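Local coordinates for protein FACT complex subunit SPT16 (Ashbya gossypii, PDB 6A8M) that probably reorganizes nucleosomes as a subunit of the histone chaperone FACT in transcription, replication and DNA repair, this chain being its N-terminal part with a peptidase-like domain, at residues 194-199 and 287-292; 213-218 and 262-267. One frame throughout, in Å; residues are numbered along the deposited sequence.

Contact 1 of 2, residues 194-199 and 287-292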
# COMPACT_ATOMS: atom_id res chain seq x y z
N LYS A 194 7.38 11.29 -11.56
CA LYS A 194 6.91 12.35 -12.45
C LYS A 194 6.16 13.42 -11.68
O LYS A 194 6.29 14.61 -11.96
CB LYS A 194 6.00 11.79 -13.53
CG LYS A 194 6.69 10.88 -14.51
CD LYS A 194 7.80 11.61 -15.21
CE LYS A 194 8.09 10.97 -16.52
NZ LYS A 194 9.06 11.80 -17.27
N PHE A 195 5.32 12.99 -10.74
CA PHE A 195 4.54 13.95 -9.95
C PHE A 195 5.41 14.68 -8.93
O PHE A 195 5.15 15.86 -8.66
CB PHE A 195 3.35 13.23 -9.31
CG PHE A 195 2.26 12.96 -10.31
CD1 PHE A 195 1.41 13.99 -10.69
CD2 PHE A 195 2.14 11.74 -10.93
CE1 PHE A 195 0.43 13.79 -11.66
CE2 PHE A 195 1.17 11.53 -11.90
CZ PHE A 195 0.32 12.55 -12.26
N MET A 196 6.43 14.03 -8.37
CA MET A 196 7.36 14.79 -7.53
C MET A 196 8.07 15.86 -8.35
O MET A 196 8.28 16.99 -7.86
CB MET A 196 8.37 13.85 -6.85
CG MET A 196 9.31 14.57 -5.86
SD MET A 196 8.45 15.50 -4.56
CE MET A 196 7.89 14.17 -3.50
N ASN A 197 8.44 15.55 -9.59
CA ASN A 197 9.03 16.56 -10.46
C ASN A 197 8.08 17.73 -10.66
O ASN A 197 8.49 18.90 -10.61
CB ASN A 197 9.41 15.98 -11.82
CG ASN A 197 9.97 17.05 -12.75
OD1 ASN A 197 11.04 17.59 -12.49
ND2 ASN A 197 9.22 17.41 -13.80
N LEU A 198 6.80 17.44 -10.94
CA LEU A 198 5.81 18.50 -11.14
C LEU A 198 5.66 19.31 -9.87
O LEU A 198 5.53 20.54 -9.92
CB LEU A 198 4.45 17.92 -11.50
CG LEU A 198 4.17 17.43 -12.90
CD1 LEU A 198 2.76 16.88 -12.90
CD2 LEU A 198 4.32 18.56 -13.92
N LEU A 199 5.67 18.63 -8.73
CA LEU A 199 5.55 19.29 -7.45
C LEU A 199 6.71 20.25 -7.23
O LEU A 199 6.51 21.39 -6.81
CB LEU A 199 5.50 18.26 -6.33
CG LEU A 199 5.11 18.79 -4.97
CD1 LEU A 199 4.46 17.64 -4.19
CD2 LEU A 199 6.32 19.33 -4.21
N ILE A 287 11.30 22.53 3.25
CA ILE A 287 9.94 22.27 2.79
C ILE A 287 9.83 20.78 2.47
O ILE A 287 10.64 20.24 1.71
CB ILE A 287 9.58 23.12 1.57
CG1 ILE A 287 9.75 24.60 1.93
CG2 ILE A 287 8.16 22.78 1.07
CD1 ILE A 287 9.57 25.54 0.77
N LEU A 288 8.84 20.12 3.06
CA LEU A 288 8.65 18.69 2.90
C LEU A 288 7.57 18.41 1.87
O LEU A 288 6.50 19.03 1.88
CB LEU A 288 8.25 18.03 4.22
CG LEU A 288 9.14 18.33 5.44
CD1 LEU A 288 8.67 17.45 6.60
CD2 LEU A 288 10.61 18.11 5.16
N ALA A 289 7.83 17.44 1.00
CA ALA A 289 6.85 17.03 0.01
C ALA A 289 6.80 15.52 -0.07
O ALA A 289 7.83 14.85 0.04
CB ALA A 289 7.18 17.62 -1.36
N SER A 290 5.59 14.98 -0.25
CA SER A 290 5.40 13.54 -0.37
C SER A 290 4.32 13.26 -1.40
O SER A 290 3.25 13.87 -1.37
CB SER A 290 4.95 12.89 0.95
OG SER A 290 5.87 13.06 2.01
N CYS A 291 4.57 12.29 -2.27
CA CYS A 291 3.45 11.86 -3.07
C CYS A 291 3.63 10.39 -3.38
O CYS A 291 4.73 9.84 -3.31
CB CYS A 291 3.28 12.70 -4.34
SG CYS A 291 4.59 12.55 -5.51
N GLY A 292 2.51 9.74 -3.65
CA GLY A 292 2.51 8.31 -3.86
C GLY A 292 1.44 7.93 -4.85
O GLY A 292 0.31 8.41 -4.73
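Met196 lays the end of its side chain over the backbone of strand 285-295, its CE 3.6 Å from Ala289 O and close also to the CA of Ser290. CG stands anti to the backbone N (chi1 -175°), and bends at chi2 and chi3 then fold the thioether down onto the strand, with Met196 SD 4.0 Å from Ala289 CB. One turn on, Leu199 presents both methyls to that same alanine. Leu199 CD2 is the nearer, 3.4 Å from Ala289 CB, a tight carbon pair. Helix 179-208 thus packs on the face of the sheet from which Ala289 and Cys291 point toward it, running roughly antiparallel to strand 285-295 (148°) with 8.7 Å between the short axes. Cys291 SG lies 4.1 Å from Phe195 CB in one of two modelled conformers, so that contact is less certain; the Phe195 ring itself leads away to meet Trp256 edge-to-face. Ser290 points to the other side of the sheet, where its OG is hydrogen-bonded to Ser303 OG. This helix-on-sheet layer belongs to the peptidase-like domain, which has the pita-bread fold of the M24 family. All touching residues are buried. Shape rather than directional bonding probably sets the spacing, the small Ala289 allowing the close approach of Leu199 while the thioether of Met196 packs beside it.

Contact 2 of 2, residues 213-218 and 262-267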
# COMPACT_ATOMS: atom_id res chain seq x y z
N ILE A 213 -0.33 31.64 -0.78
CA ILE A 213 -0.86 30.31 -1.01
C ILE A 213 -0.47 29.46 0.19
O ILE A 213 0.62 29.61 0.75
CB ILE A 213 -0.34 29.73 -2.35
CG1 ILE A 213 -1.16 28.52 -2.78
CG2 ILE A 213 1.15 29.38 -2.27
CD1 ILE A 213 -0.76 27.98 -4.16
N THR A 214 -1.39 28.58 0.58
CA THR A 214 -1.16 27.61 1.64
C THR A 214 -0.54 26.34 1.07
O THR A 214 -0.63 26.05 -0.12
CB THR A 214 -2.45 27.24 2.36
OG1 THR A 214 -3.30 26.47 1.49
CG2 THR A 214 -3.19 28.51 2.86
N ASP A 215 0.09 25.58 1.97
CA ASP A 215 0.62 24.27 1.62
C ASP A 215 -0.47 23.38 1.00
O ASP A 215 -0.22 22.67 0.01
CB ASP A 215 1.19 23.59 2.86
CG ASP A 215 2.47 24.22 3.34
OD1 ASP A 215 3.07 25.02 2.60
OD2 ASP A 215 2.86 23.92 4.49
N ALA A 216 -1.68 23.41 1.56
CA ALA A 216 -2.74 22.52 1.11
C ALA A 216 -3.26 22.93 -0.27
O ALA A 216 -3.59 22.06 -1.09
CB ALA A 216 -3.87 22.50 2.14
N LYS A 217 -3.32 24.22 -0.56
CA LYS A 217 -3.71 24.66 -1.90
C LYS A 217 -2.68 24.23 -2.94
O LYS A 217 -3.04 23.75 -4.03
CB LYS A 217 -3.87 26.18 -1.92
CG LYS A 217 -4.25 26.74 -3.28
CD LYS A 217 -5.55 26.14 -3.77
CE LYS A 217 -5.91 26.70 -5.14
NZ LYS A 217 -7.00 25.94 -5.78
N LEU A 218 -1.39 24.37 -2.61
CA LEU A 218 -0.35 23.94 -3.53
C LEU A 218 -0.41 22.44 -3.78
O LEU A 218 -0.29 21.99 -4.92
CB LEU A 218 1.02 24.34 -2.96
CG LEU A 218 2.25 23.98 -3.78
CD1 LEU A 218 2.18 24.64 -5.15
CD2 LEU A 218 3.51 24.40 -3.03
N ILE A 262 2.31 18.46 1.35
CA ILE A 262 3.32 19.51 1.43
C ILE A 262 3.23 20.14 2.82
O ILE A 262 2.13 20.42 3.31
CB ILE A 262 3.13 20.58 0.33
CG1 ILE A 262 3.26 19.92 -1.05
CG2 ILE A 262 4.12 21.75 0.47
CD1 ILE A 262 2.92 20.89 -2.18
N GLN A 263 4.39 20.30 3.47
CA GLN A 263 4.49 20.98 4.76
C GLN A 263 5.72 21.88 4.69
O GLN A 263 6.85 21.38 4.67
CB GLN A 263 4.61 19.99 5.93
CG GLN A 263 3.42 19.07 6.07
CD GLN A 263 3.62 18.04 7.15
OE1 GLN A 263 4.69 17.96 7.77
NE2 GLN A 263 2.59 17.24 7.39
N SER A 264 5.51 23.19 4.65
CA SER A 264 6.62 24.12 4.53
C SER A 264 7.03 24.76 5.85
O SER A 264 7.96 25.57 5.86
CB SER A 264 6.28 25.22 3.52
OG SER A 264 5.18 25.97 4.00
N GLY A 265 6.37 24.43 6.96
CA GLY A 265 6.71 25.01 8.24
C GLY A 265 5.94 26.27 8.59
O GLY A 265 5.20 26.84 7.77
N PRO A 266 6.11 26.76 9.84
CA PRO A 266 7.10 26.29 10.82
C PRO A 266 6.71 25.01 11.59
O PRO A 266 7.55 24.44 12.30
CB PRO A 266 7.22 27.48 11.78
CG PRO A 266 5.82 28.07 11.80
CD PRO A 266 5.37 27.94 10.33
N LYS A 267 5.46 24.54 11.47
CA LYS A 267 5.05 23.31 12.12
C LYS A 267 4.96 22.17 11.10
O LYS A 267 4.33 22.32 10.05
CB LYS A 267 3.72 23.48 12.84
CG LYS A 267 3.73 24.64 13.83
CD LYS A 267 4.75 24.42 14.95
CE LYS A 267 4.67 25.53 15.99
NZ LYS A 267 3.25 25.71 16.46
O HOH W 1 3.17 26.01 6.12
O HOH W 2 3.69 23.56 7.72
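Asp215 and Leu218, on the first turn of helix 215-224, meet Ile262 of strand 261-263 and Ser264 just after it, within the pita-bread fold of the M24-like domain. Just before the helix, Thr214 is the N-cap: its OG1 accepts from Lys217 N at 3.0 Å. Asp215 follows and turns its carboxylate across to the loop after the strand, CG lying anti to the carbonyl carbon (chi1 -71°). Asp215 OD1 takes the hydroxyl of Ser264 on the syn lone pair, with Ser264 OG 2.7 Å away. Asp215 OD2 receives the Ser264 backbone N at 2.8 Å, a nearly straight bond (167°) that arrives from above the carboxylate plane, 44° out of it. The same serine thus grips both oxygens, and its OG also accepts from Asp282 N. The nearby helix start would probably favour the negative charge. With an alanine here in place of Asp215, the Ser264 N-H and hydroxyl would probably lose their shared acceptor, and the loop is likely to sit less firmly against the helix. Two waters extend the polar part toward Gly265 and the cis peptide before Pro266. One lies 2.7 Å from Asp215 OD2 and bridges to Gly265 O; the other accepts from Gly265 N at 2.9 Å. Further along the helix, Leu218 crosses Ile262 at about a right angle, with Leu218 CG 3.5 Å from Ile262 CD1.

Overall arrangement
Both contacts set a helix against the same sheet of the M24-like domain, and their centres lie about 13 Å apart. Helices 179-208 and 215-224 are consecutive in the chain, as are strands 261-263 and 285-295, so contact 2 is nested inside the loop that contact 1 closes. The strands are neighbours, probably joined by Leu288 N to Gln263 O (2.9 Å), and Leu199 CD1 packs on Ile262 CG1 (4.1 Å). The touching residues of both are buried. Contact 1, nearer the centre of the chain, joins apolar side chains, with no polar bond between helix and strand; contact 2, at a helix start and strand end beside exposed Pro266 and Lys267, adds a carboxylate and bound water.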